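Local coordinates for beta-phenylalanine aminotransferase (Variovorax paradoxus, PDB 4AO9), which transfers the amino group of beta-phenylalanine to a keto-acid acceptor, probably through its pyridoxal-5'-phosphate cofactor in the manner of class-III aminotransferases, at residues A[45-50]-A[70-75]; A[133-138]-A[333-338]; A[160-165]-A[302-307]; A[368-373]-A[385-390]; A[409-414]-A[436-441]. All coordinates share one frame; numbering follows the deposited sequence.

Overall arrangement
From the N terminus, contact 1 closes a short, mostly irregular loop, laying helix 42-51 against strand 72-77. Contact 2 then spans almost two hundred residues to join helix 129-139 to helix 325-337, and contact 3 is nested within that span, setting helix 152-167 against the short helix 302-305 beside the seven-stranded sheet. Contacts 4 and 5 follow in series and cross nothing: one closes the hairpin beginning at strand 370-374, the other folds helix 429-445 onto the end of helix 398-410. Contact 5 touches both contact 1, through Y414 and L409, and contact 4, through I439. Contacts 1 and 3 lie on opposite sides of the chain's centre, about 44 Å apart between centres.

Contact 1: residues A[45-50]-A[70-75]; sequences QRQFEA and PLTIAR
F48 and P70 form the apolar, packed half of this helix-to-strand contact, whereas Q47 and T72 make a polar half bridged by a water. On the packed side, F48 CD1 lies 3.8 Å from P70 CD, and CE1 of the same ring follows at 3.9 Å from that carbon; the two side chains cross at about a right angle, and P70 CD meets the phenyl group obliquely. A58 and F65 of the same chain, and R311 of the second subunit, also pack on F48. On the wetter side, Q47 approaches T72 with its aliphatic part: Q47 CG is 3.3 Å from T72 OG1. The glutamine starts with CG anti to the backbone N and then bends (chi2 53°), which turns its amide toward water 1. The looseness is in the amide's link to that water, which accepts from Q47 NE2 at a long 3.3 Å and gives one of its own hydrogens to T72 OG1 at 2.8 Å. Q47 NE2 has a further, weak bond to Q51 OE1. The strand residues T72 and I73 pair in a parallel ladder with the second subunit, so helix 42-51 rests on a sheet that continues across the dimer interface. The chemistry is thus divided: carbon meets carbon at one end, while at the other the amide and the hydroxyl are joined by a shared water, with no direct hydrogen bond between the two segments.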
# COMPACT_ATOMS: atom_id res chain seq x y z
N GLN A 45 26.19 -6.12 12.03
CA GLN A 45 27.03 -5.78 10.89
C GLN A 45 27.06 -6.90 9.86
O GLN A 45 26.94 -6.64 8.66
CB GLN A 45 28.46 -5.39 11.32
CG GLN A 45 29.25 -4.81 10.15
CD GLN A 45 30.59 -4.24 10.56
OE1 GLN A 45 31.25 -4.75 11.46
NE2 GLN A 45 31.00 -3.16 9.90
N ARG A 46 27.22 -8.14 10.32
CA ARG A 46 27.18 -9.33 9.45
C ARG A 46 25.88 -9.38 8.66
O ARG A 46 25.88 -9.62 7.45
CB ARG A 46 27.33 -10.60 10.30
CG ARG A 46 27.37 -11.92 9.53
CD ARG A 46 27.59 -13.11 10.48
NE ARG A 46 28.48 -12.77 11.60
CZ ARG A 46 28.14 -12.82 12.89
NH1 ARG A 46 26.94 -13.23 13.27
NH2 ARG A 46 29.03 -12.46 13.81
N GLN A 47 24.77 -9.15 9.36
CA GLN A 47 23.46 -9.22 8.73
C GLN A 47 23.30 -8.13 7.66
O GLN A 47 22.77 -8.41 6.57
CB GLN A 47 22.37 -9.14 9.80
CG GLN A 47 20.95 -9.15 9.29
CD GLN A 47 20.63 -10.29 8.36
OE1 GLN A 47 21.19 -11.39 8.46
NE2 GLN A 47 19.72 -10.04 7.42
N PHE A 48 23.76 -6.92 7.97
CA PHE A 48 23.73 -5.83 7.01
C PHE A 48 24.50 -6.16 5.74
O PHE A 48 23.99 -5.98 4.62
CB PHE A 48 24.27 -4.53 7.63
CG PHE A 48 24.40 -3.41 6.65
CD1 PHE A 48 23.29 -2.65 6.29
CD2 PHE A 48 25.64 -3.11 6.06
CE1 PHE A 48 23.41 -1.60 5.38
CE2 PHE A 48 25.77 -2.07 5.14
CZ PHE A 48 24.64 -1.31 4.80
N GLU A 49 25.72 -6.67 5.90
CA GLU A 49 26.54 -6.97 4.74
C GLU A 49 25.92 -8.05 3.85
O GLU A 49 25.99 -7.98 2.62
CB GLU A 49 27.95 -7.39 5.18
CG GLU A 49 28.77 -6.23 5.74
CD GLU A 49 30.02 -6.65 6.52
OE1 GLU A 49 30.26 -7.86 6.74
OE2 GLU A 49 30.77 -5.74 6.92
N ALA A 50 25.29 -9.04 4.49
CA ALA A 50 24.66 -10.12 3.75
C ALA A 50 23.43 -9.63 2.98
O ALA A 50 23.23 -9.96 1.80
CB ALA A 50 24.29 -11.24 4.71
N PRO A 70 22.56 0.07 10.10
CA PRO A 70 21.48 -0.02 11.08
C PRO A 70 21.52 -1.32 11.86
O PRO A 70 21.93 -2.36 11.31
CB PRO A 70 20.22 0.05 10.22
CG PRO A 70 20.65 -0.54 8.90
CD PRO A 70 22.07 -0.06 8.72
N LEU A 71 21.07 -1.28 13.10
CA LEU A 71 20.86 -2.49 13.88
C LEU A 71 19.75 -3.33 13.27
O LEU A 71 18.73 -2.79 12.81
CB LEU A 71 20.48 -2.16 15.32
CG LEU A 71 21.48 -1.40 16.20
CD1 LEU A 71 20.83 -1.00 17.53
CD2 LEU A 71 22.69 -2.26 16.46
N THR A 72 19.96 -4.64 13.24
CA THR A 72 18.86 -5.57 13.01
C THR A 72 18.14 -5.83 14.33
O THR A 72 18.77 -6.10 15.35
CB THR A 72 19.39 -6.89 12.42
OG1 THR A 72 19.80 -6.64 11.07
CG2 THR A 72 18.31 -7.97 12.40
N ILE A 73 16.81 -5.73 14.28
CA ILE A 73 15.97 -5.99 15.44
C ILE A 73 15.48 -7.44 15.37
O ILE A 73 14.85 -7.83 14.39
CB ILE A 73 14.80 -4.97 15.53
CG1 ILE A 73 15.32 -3.52 15.60
CG2 ILE A 73 13.87 -5.29 16.71
CD1 ILE A 73 16.33 -3.24 16.73
N ALA A 74 15.80 -8.21 16.41
CA ALA A 74 15.52 -9.65 16.44
C ALA A 74 14.19 -10.01 17.08
O ALA A 74 13.58 -11.01 16.71
CB ALA A 74 16.65 -10.38 17.17
N ARG A 75 13.75 -9.21 18.04
CA ARG A 75 12.61 -9.58 18.87
C ARG A 75 12.02 -8.34 19.49
O ARG A 75 12.74 -7.38 19.73
CB ARG A 75 13.08 -10.54 19.98
CG ARG A 75 11.97 -11.25 20.73
CD ARG A 75 12.51 -12.43 21.54
NE ARG A 75 12.45 -12.21 22.99
CZ ARG A 75 13.50 -11.95 23.77
NH1 ARG A 75 14.73 -11.86 23.27
NH2 ARG A 75 13.31 -11.78 25.07
O HOH W 1 18.61 -7.22 8.62

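Contact 2: residues A[133-138]-A[333-338]; sequences ARLICE and AGLTKL
Beside the packing of L135 on L335 and T336, the shortest side-chain polar bond within the two segments runs from R134 NE to E138 OE2, 2.9 Å long and nearly straight at 175°. It is a salt bridge one helical turn apart, on the helix 129-139 alone. The oxygen lies in the guanidinium plane, yet the arginine comes at it from 42° above the carboxylate plane. The contact between the two helices is apolar and small. L135 places CG anti to its backbone N (chi1 -169°), which sends the isobutyl group out toward helix 325-337, and its CD2 methyl settles against two neighbours at once: L335 CB at 3.7 Å and T336 CG2, also at 3.7 Å. The other branch, L135 CD1, reaches T336 CG2 at 4.0 Å, so the threonine methyl touches both leucine methyls, the side chains crossing at a slant. The rotamer of T336 turns its hydroxyl back to Y332 O, a bond within its own helix, and its methyl to L135. L335 extends past the contact to touch L132 and R139 of helix 129-139 as well as Y101 and Y288. Behind the first helix, A133 and I136 pack on L146 and F148 of strand 145-149, within this chain an outermost strand of the seven-stranded sheet, and R134 meets Y54 of the second subunit; behind the second, A333 rests on A111 of helix 106-117.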
# COMPACT_ATOMS: atom_id res chain seq x y z
N ALA A 133 -15.12 0.23 9.75
CA ALA A 133 -15.56 1.48 9.13
C ALA A 133 -16.48 2.27 10.04
O ALA A 133 -16.28 3.48 10.21
CB ALA A 133 -16.22 1.21 7.78
N ARG A 134 -17.47 1.59 10.62
CA ARG A 134 -18.39 2.25 11.55
C ARG A 134 -17.66 2.83 12.76
O ARG A 134 -17.91 3.97 13.16
CB ARG A 134 -19.48 1.27 11.99
CG ARG A 134 -20.35 1.80 13.13
CD ARG A 134 -21.53 0.90 13.39
NE ARG A 134 -22.39 1.51 14.40
CZ ARG A 134 -23.62 1.10 14.70
NH1 ARG A 134 -24.17 0.07 14.07
NH2 ARG A 134 -24.31 1.74 15.64
N LEU A 135 -16.75 2.05 13.34
CA LEU A 135 -15.98 2.50 14.50
C LEU A 135 -15.20 3.77 14.17
O LEU A 135 -15.20 4.72 14.96
CB LEU A 135 -15.01 1.40 14.95
CG LEU A 135 -14.34 1.64 16.30
CD1 LEU A 135 -15.34 1.55 17.45
CD2 LEU A 135 -13.25 0.62 16.52
N ILE A 136 -14.57 3.80 13.00
CA ILE A 136 -13.77 4.96 12.63
C ILE A 136 -14.64 6.20 12.41
O ILE A 136 -14.30 7.29 12.88
CB ILE A 136 -12.89 4.66 11.40
CG1 ILE A 136 -11.81 3.64 11.78
CG2 ILE A 136 -12.27 5.95 10.88
CD1 ILE A 136 -11.11 3.01 10.54
N CYS A 137 -15.77 6.03 11.72
CA CYS A 137 -16.69 7.14 11.47
C CYS A 137 -17.25 7.69 12.78
O CYS A 137 -17.48 8.89 12.90
CB CYS A 137 -17.83 6.71 10.55
SG CYS A 137 -17.29 6.36 8.85
N GLU A 138 -17.46 6.82 13.76
CA GLU A 138 -17.96 7.25 15.07
C GLU A 138 -16.89 7.99 15.86
O GLU A 138 -17.20 8.95 16.58
CB GLU A 138 -18.49 6.06 15.87
CG GLU A 138 -19.81 5.54 15.34
CD GLU A 138 -20.26 4.24 15.99
OE1 GLU A 138 -19.46 3.58 16.71
OE2 GLU A 138 -21.42 3.85 15.75
N ALA A 333 -9.95 -4.61 17.08
CA ALA A 333 -9.51 -5.05 18.40
C ALA A 333 -8.67 -3.98 19.09
O ALA A 333 -8.87 -3.68 20.27
CB ALA A 333 -8.75 -6.35 18.29
N GLY A 334 -7.73 -3.39 18.36
CA GLY A 334 -6.84 -2.39 18.94
C GLY A 334 -7.59 -1.16 19.42
O GLY A 334 -7.37 -0.69 20.55
N LEU A 335 -8.48 -0.64 18.59
CA LEU A 335 -9.18 0.58 18.92
C LEU A 335 -10.22 0.42 20.02
O LEU A 335 -10.47 1.36 20.79
CB LEU A 335 -9.81 1.21 17.67
CG LEU A 335 -8.80 1.65 16.60
CD1 LEU A 335 -9.53 2.08 15.34
CD2 LEU A 335 -7.89 2.77 17.10
N THR A 336 -10.83 -0.77 20.10
CA THR A 336 -11.87 -1.01 21.12
C THR A 336 -11.31 -1.49 22.45
O THR A 336 -11.87 -1.16 23.51
CB THR A 336 -12.94 -2.02 20.67
OG1 THR A 336 -12.32 -3.26 20.32
CG2 THR A 336 -13.75 -1.51 19.49
N LYS A 337 -10.22 -2.26 22.42
CA LYS A 337 -9.69 -2.90 23.63
C LYS A 337 -8.50 -2.18 24.25
O LYS A 337 -8.27 -2.29 25.47
CB LYS A 337 -9.33 -4.37 23.38
CG LYS A 337 -10.52 -5.23 22.97
CD LYS A 337 -10.10 -6.67 22.72
CE LYS A 337 -11.28 -7.53 22.28
NZ LYS A 337 -10.91 -8.97 22.20
N LEU A 338 -7.75 -1.44 23.44
CA LEU A 338 -6.48 -0.88 23.89
C LEU A 338 -6.38 0.62 23.69
O LEU A 338 -6.33 1.38 24.65
CB LEU A 338 -5.30 -1.59 23.23
CG LEU A 338 -5.13 -3.07 23.57
CD1 LEU A 338 -4.06 -3.70 22.71
CD2 LEU A 338 -4.82 -3.22 25.06

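Contact 3: residues A[160-165]-A[302-307]; sequences LTAALH and ADVMAL
L307 reaches over the last turns of helix 152-167, one methyl lying by the backbone of A162 and the other by the ring of H165. The fold is that of the large domain of fold-type I pyridoxal-phosphate enzymes, a seven-stranded sheet flanked by helices, and this helix begins among residues of the cofactor pocket, G152, T153 and N156. Its inner side, through L160, A163 and L164, packs on strand 221-226, while its outer side receives residues 302-307, which pass from a short helix into a 3-10 turn. With CG anti to the carbonyl carbon (chi1 -71°), L307 points its branch at the helix, CD1 to the backbone and CD2 to the edge of the imidazole. There L307 CD2 sits near the ring plane, 4.1 Å from H165 CD2. One turn earlier V304 makes a lighter touch, its CG1 standing 4.3 Å from A162 CB, and F166 also packs on both V304 and L307. The histidine lies near the dimer interface, where it meets P192 of the second subunit. No hydrogen bond links the two segments; the closest approach is a methyl to a carbonyl oxygen, L307 CD1 to A162 O at 3.6 Å.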
# COMPACT_ATOMS: atom_id res chain seq x y z
N LEU A 160 -6.47 13.06 -2.78
CA LEU A 160 -6.14 14.04 -3.82
C LEU A 160 -6.90 13.78 -5.11
O LEU A 160 -7.47 14.69 -5.71
CB LEU A 160 -4.63 14.09 -4.07
CG LEU A 160 -3.77 14.62 -2.93
CD1 LEU A 160 -2.29 14.50 -3.31
CD2 LEU A 160 -4.15 16.08 -2.58
N THR A 161 -6.92 12.52 -5.54
CA THR A 161 -7.60 12.12 -6.75
C THR A 161 -9.08 12.48 -6.66
O THR A 161 -9.66 13.02 -7.61
CB THR A 161 -7.43 10.60 -6.91
OG1 THR A 161 -6.04 10.32 -7.09
CG2 THR A 161 -8.21 10.09 -8.11
N ALA A 162 -9.68 12.19 -5.50
CA ALA A 162 -11.08 12.52 -5.27
C ALA A 162 -11.32 14.02 -5.41
O ALA A 162 -12.29 14.45 -6.05
CB ALA A 162 -11.50 12.05 -3.88
N ALA A 163 -10.46 14.81 -4.79
CA ALA A 163 -10.63 16.26 -4.79
C ALA A 163 -10.49 16.87 -6.18
O ALA A 163 -11.28 17.75 -6.56
CB ALA A 163 -9.66 16.90 -3.82
N LEU A 164 -9.51 16.38 -6.95
CA LEU A 164 -9.32 16.87 -8.32
C LEU A 164 -10.59 16.63 -9.13
O LEU A 164 -11.06 17.52 -9.83
CB LEU A 164 -8.12 16.21 -9.01
CG LEU A 164 -6.69 16.39 -8.51
CD1 LEU A 164 -5.69 16.12 -9.63
CD2 LEU A 164 -6.42 17.74 -7.93
N HIS A 165 -11.16 15.43 -9.00
CA HIS A 165 -12.33 15.09 -9.79
C HIS A 165 -13.57 15.85 -9.31
O HIS A 165 -14.36 16.36 -10.12
CB HIS A 165 -12.61 13.58 -9.78
CG HIS A 165 -13.51 13.15 -10.89
ND1 HIS A 165 -13.03 12.85 -12.15
CD2 HIS A 165 -14.85 13.02 -10.96
CE1 HIS A 165 -14.05 12.54 -12.94
NE2 HIS A 165 -15.16 12.63 -12.24
N ALA A 302 -19.82 12.73 2.65
CA ALA A 302 -20.50 11.70 1.87
C ALA A 302 -20.65 12.09 0.39
O ALA A 302 -20.53 11.24 -0.49
CB ALA A 302 -21.85 11.36 2.49
N ASP A 303 -20.88 13.37 0.11
CA ASP A 303 -21.05 13.78 -1.29
C ASP A 303 -19.77 13.68 -2.11
O ASP A 303 -19.82 13.42 -3.31
CB ASP A 303 -21.76 15.15 -1.46
CG ASP A 303 -20.95 16.32 -0.90
OD1 ASP A 303 -20.07 16.12 -0.04
OD2 ASP A 303 -21.22 17.47 -1.32
N VAL A 304 -18.61 13.84 -1.46
CA VAL A 304 -17.33 13.63 -2.14
C VAL A 304 -17.05 12.14 -2.27
O VAL A 304 -16.63 11.66 -3.34
CB VAL A 304 -16.18 14.37 -1.42
CG1 VAL A 304 -14.83 14.06 -2.08
CG2 VAL A 304 -16.45 15.89 -1.41
N MET A 305 -17.29 11.39 -1.19
CA MET A 305 -17.06 9.95 -1.21
C MET A 305 -17.99 9.22 -2.20
O MET A 305 -17.66 8.12 -2.67
CB MET A 305 -17.18 9.36 0.19
CG MET A 305 -16.07 9.83 1.15
SD MET A 305 -14.39 9.50 0.55
CE MET A 305 -14.36 7.70 0.56
N ALA A 306 -19.11 9.85 -2.52
CA ALA A 306 -20.07 9.29 -3.47
C ALA A 306 -19.47 9.08 -4.85
O ALA A 306 -19.97 8.26 -5.64
CB ALA A 306 -21.30 10.17 -3.56
N LEU A 307 -18.38 9.79 -5.14
CA LEU A 307 -17.68 9.59 -6.41
C LEU A 307 -17.26 8.13 -6.58
O LEU A 307 -17.12 7.66 -7.70
CB LEU A 307 -16.44 10.48 -6.50
CG LEU A 307 -16.71 11.97 -6.67
CD1 LEU A 307 -15.41 12.76 -6.63
CD2 LEU A 307 -17.46 12.20 -7.97

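Contact 4: residues A[368-373]-A[385-390]; sequences AMQFTG and GDVRSS
Q370 sets CG between its backbone N and carbonyl carbon (chi1 63°) and runs on extended beyond CG, carrying its amide across to G385. The residue begins the edge strand 370-374 of an antiparallel three-stranded sheet, and the loop it touches follows the partner strand of the same beta-hairpin. Q370 NE2 donates to G385 O at 2.8 Å along an almost straight path (177°); the acceptor lies in the glutamine's amide plane and the donor in the carbonyl plane, with a C=O...N angle of 150°. Q370 NE2 is bonded to V383 O as well, so two carbonyls hold the amide from turning. Its other end is fixed through water 2, which donates to Q370 OE1 at 2.8 Å and accepts from V387 N at 2.9 Å. An alanine at this position would take away the amide, and the carbonyls of G385 and V383, together with the water, would probably be left without their amide partner, and the strand without its hydrogen-bonded link to the loop. Packing supplements these bonds: V387 CG2 lies against the amide, 3.9 Å from Q370 NE2. T372, whose hydroxyl is bonded to G234 O, turns its methyl to the loop and crosses V387 at about a right angle, with T372 CG2 4.0 Å from V387 CB.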
# COMPACT_ATOMS: atom_id res chain seq x y z
N ALA A 368 21.20 24.90 23.62
CA ALA A 368 20.28 25.09 22.50
C ALA A 368 19.75 23.72 22.05
O ALA A 368 20.19 23.15 21.05
CB ALA A 368 20.96 25.82 21.36
N MET A 369 18.82 23.21 22.85
CA MET A 369 18.19 21.92 22.64
C MET A 369 16.77 22.04 23.16
O MET A 369 16.52 22.66 24.20
CB MET A 369 18.97 20.81 23.36
CG MET A 369 18.51 19.39 23.05
SD MET A 369 19.42 18.17 24.03
CE MET A 369 18.77 16.67 23.30
N GLN A 370 15.82 21.48 22.42
CA GLN A 370 14.43 21.53 22.84
C GLN A 370 13.69 20.35 22.22
O GLN A 370 14.20 19.68 21.32
CB GLN A 370 13.78 22.83 22.39
CG GLN A 370 13.72 23.02 20.89
CD GLN A 370 13.02 24.30 20.53
OE1 GLN A 370 11.81 24.42 20.66
NE2 GLN A 370 13.79 25.27 20.08
N PHE A 371 12.49 20.10 22.73
CA PHE A 371 11.61 19.08 22.18
C PHE A 371 10.32 19.75 21.76
O PHE A 371 9.67 20.42 22.56
CB PHE A 371 11.36 18.00 23.23
CG PHE A 371 12.55 17.12 23.49
CD1 PHE A 371 13.62 17.58 24.26
CD2 PHE A 371 12.61 15.83 22.95
CE1 PHE A 371 14.74 16.77 24.49
CE2 PHE A 371 13.72 15.01 23.20
CZ PHE A 371 14.78 15.49 23.96
N THR A 372 9.97 19.60 20.49
CA THR A 372 8.73 20.14 19.95
C THR A 372 7.69 19.03 19.78
O THR A 372 8.06 17.87 19.64
CB THR A 372 8.95 20.86 18.59
OG1 THR A 372 9.57 19.97 17.65
CG2 THR A 372 9.85 22.08 18.77
N GLY A 373 6.42 19.39 19.81
CA GLY A 373 5.36 18.43 19.51
C GLY A 373 4.11 18.62 20.33
O GLY A 373 3.88 19.70 20.90
N GLY A 385 14.91 28.86 20.37
CA GLY A 385 13.81 29.71 19.90
C GLY A 385 12.62 28.94 19.38
O GLY A 385 12.58 27.71 19.44
N ASP A 386 11.63 29.66 18.86
CA ASP A 386 10.41 29.06 18.35
C ASP A 386 10.66 28.28 17.07
O ASP A 386 11.30 28.79 16.13
CB ASP A 386 9.34 30.13 18.13
CG ASP A 386 8.84 30.74 19.43
OD1 ASP A 386 9.00 30.12 20.50
OD2 ASP A 386 8.27 31.86 19.37
N VAL A 387 10.19 27.04 17.03
CA VAL A 387 10.23 26.27 15.79
C VAL A 387 8.83 26.28 15.18
O VAL A 387 7.88 25.70 15.73
CB VAL A 387 10.70 24.82 16.04
CG1 VAL A 387 10.64 24.00 14.76
CG2 VAL A 387 12.12 24.80 16.62
N ARG A 388 8.71 26.98 14.05
CA ARG A 388 7.42 27.14 13.38
C ARG A 388 7.34 26.45 12.02
O ARG A 388 6.24 26.19 11.53
CB ARG A 388 7.09 28.62 13.23
CG ARG A 388 6.76 29.30 14.56
CD ARG A 388 5.40 28.84 15.08
NE ARG A 388 5.02 29.52 16.32
CZ ARG A 388 5.34 29.10 17.54
NH1 ARG A 388 6.05 27.99 17.72
NH2 ARG A 388 4.96 29.80 18.60
N SER A 389 8.50 26.15 11.42
CA SER A 389 8.56 25.42 10.15
C SER A 389 9.93 24.77 10.02
O SER A 389 10.83 25.07 10.80
CB SER A 389 8.29 26.35 8.95
OG SER A 389 9.43 27.17 8.65
N SER A 390 10.08 23.91 9.02
CA SER A 390 11.35 23.23 8.79
C SER A 390 12.48 24.21 8.47
O SER A 390 13.65 23.90 8.70
CB SER A 390 11.22 22.18 7.69
OG SER A 390 10.71 22.77 6.50
O HOH W 2 9.56 25.72 19.53

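Contact 5: residues A[409-414]-A[436-441]; sequences LNEDIY and VAAIGS
E411 and I413, which both reach A438, are separated by a residue with a positive phi: D412 (63°) is the C-prime position of a Schellman motif that ends the helix 398-410. The motif is closed by D412 N bonding to L409 O at 3.1 Å and I413 N bonding to L408 O, and it brings the chain from helix into the short strand 413-414. This turn leaves E411 and I413 both facing A438. I413 CD1, at the end of its longer branch, meets A438 CB at 3.7 Å, and E411 CB meets the same methyl at 3.9 Å, so the alanine methyl is met by both residues from the same general side. E411 then bends at chi2 (-52°), E411 CG passing 4.2 Å from S441 OG. Its carboxylate is linked to that serine by water 3, which donates to E411 OE1 at 2.9 Å and lies 3.1 Å from S441 OG. The stronger polar partner of S441 is H407, whose NE2 is hydrogen-bonded to both S441 OG and A438 O, probably sharing its proton, a second tie between the two helices. Other sides of helix 429-445 pack through V436 and I439 on helix 341-365, while D412 and Y414 bond by their backbones to A90 of strand 88-91 and Y414 OH reaches T123 O of the second subunit.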
# COMPACT_ATOMS: atom_id res chain seq x y z
N LEU A 409 21.30 4.68 22.66
CA LEU A 409 21.58 3.25 22.57
C LEU A 409 22.43 2.78 23.75
O LEU A 409 22.14 1.73 24.33
CB LEU A 409 22.27 2.87 21.26
CG LEU A 409 21.48 2.99 19.95
CD1 LEU A 409 22.35 2.57 18.78
CD2 LEU A 409 20.20 2.16 19.98
N ASN A 410 23.46 3.55 24.11
CA ASN A 410 24.31 3.22 25.27
C ASN A 410 23.53 3.17 26.58
O ASN A 410 23.89 2.43 27.51
CB ASN A 410 25.45 4.23 25.43
CG ASN A 410 26.43 4.23 24.27
OD1 ASN A 410 27.09 5.25 24.02
ND2 ASN A 410 26.55 3.12 23.57
N GLU A 411 22.47 3.98 26.66
CA GLU A 411 21.60 4.05 27.83
C GLU A 411 20.37 3.14 27.71
O GLU A 411 19.37 3.35 28.40
CB GLU A 411 21.16 5.51 28.07
CG GLU A 411 22.33 6.47 28.35
CD GLU A 411 23.25 5.97 29.46
OE1 GLU A 411 22.76 5.66 30.56
OE2 GLU A 411 24.48 5.89 29.21
N ASP A 412 20.46 2.12 26.85
CA ASP A 412 19.41 1.10 26.69
C ASP A 412 18.08 1.68 26.17
O ASP A 412 17.00 1.22 26.55
CB ASP A 412 19.20 0.31 27.99
CG ASP A 412 20.50 -0.19 28.59
OD1 ASP A 412 21.34 -0.71 27.83
OD2 ASP A 412 20.69 -0.02 29.81
N ILE A 413 18.18 2.68 25.30
CA ILE A 413 17.01 3.32 24.72
C ILE A 413 17.12 3.26 23.20
O ILE A 413 18.10 3.71 22.62
CB ILE A 413 16.85 4.78 25.23
CG1 ILE A 413 16.39 4.76 26.70
CG2 ILE A 413 15.87 5.56 24.34
CD1 ILE A 413 16.63 6.05 27.46
N TYR A 414 16.09 2.71 22.56
CA TYR A 414 16.02 2.65 21.10
C TYR A 414 15.12 3.77 20.62
O TYR A 414 13.94 3.81 20.94
CB TYR A 414 15.48 1.30 20.66
CG TYR A 414 15.52 1.06 19.17
CD1 TYR A 414 16.72 0.78 18.52
CD2 TYR A 414 14.34 1.07 18.41
CE1 TYR A 414 16.76 0.54 17.16
CE2 TYR A 414 14.37 0.82 17.05
CZ TYR A 414 15.59 0.57 16.43
OH TYR A 414 15.65 0.32 15.07
N VAL A 436 14.34 10.67 30.41
CA VAL A 436 14.71 11.98 30.96
C VAL A 436 16.13 11.95 31.54
O VAL A 436 16.93 12.84 31.26
CB VAL A 436 13.70 12.47 32.02
CG1 VAL A 436 14.14 13.80 32.63
CG2 VAL A 436 12.32 12.61 31.40
N ALA A 437 16.43 10.90 32.29
CA ALA A 437 17.77 10.72 32.85
C ALA A 437 18.84 10.61 31.77
O ALA A 437 19.95 11.12 31.93
CB ALA A 437 17.81 9.52 33.79
N ALA A 438 18.49 9.97 30.64
CA ALA A 438 19.43 9.81 29.53
C ALA A 438 19.72 11.11 28.78
O ALA A 438 20.83 11.34 28.31
CB ALA A 438 18.96 8.71 28.58
N ILE A 439 18.71 11.98 28.70
CA ILE A 439 18.93 13.31 28.15
C ILE A 439 19.80 14.12 29.11
O ILE A 439 20.69 14.86 28.67
CB ILE A 439 17.58 14.03 27.83
CG1 ILE A 439 16.76 13.22 26.82
CG2 ILE A 439 17.81 15.48 27.34
CD1 ILE A 439 17.48 12.92 25.48
N GLY A 440 19.56 13.95 30.41
CA GLY A 440 20.39 14.58 31.45
C GLY A 440 21.84 14.16 31.33
O GLY A 440 22.75 15.00 31.35
N SER A 441 22.08 12.86 31.18
CA SER A 441 23.44 12.36 31.03
C SER A 441 24.06 12.75 29.69
O SER A 441 25.27 12.96 29.60
CB SER A 441 23.53 10.84 31.26
OG SER A 441 22.79 10.12 30.29
O HOH W 3 21.16 7.83 31.63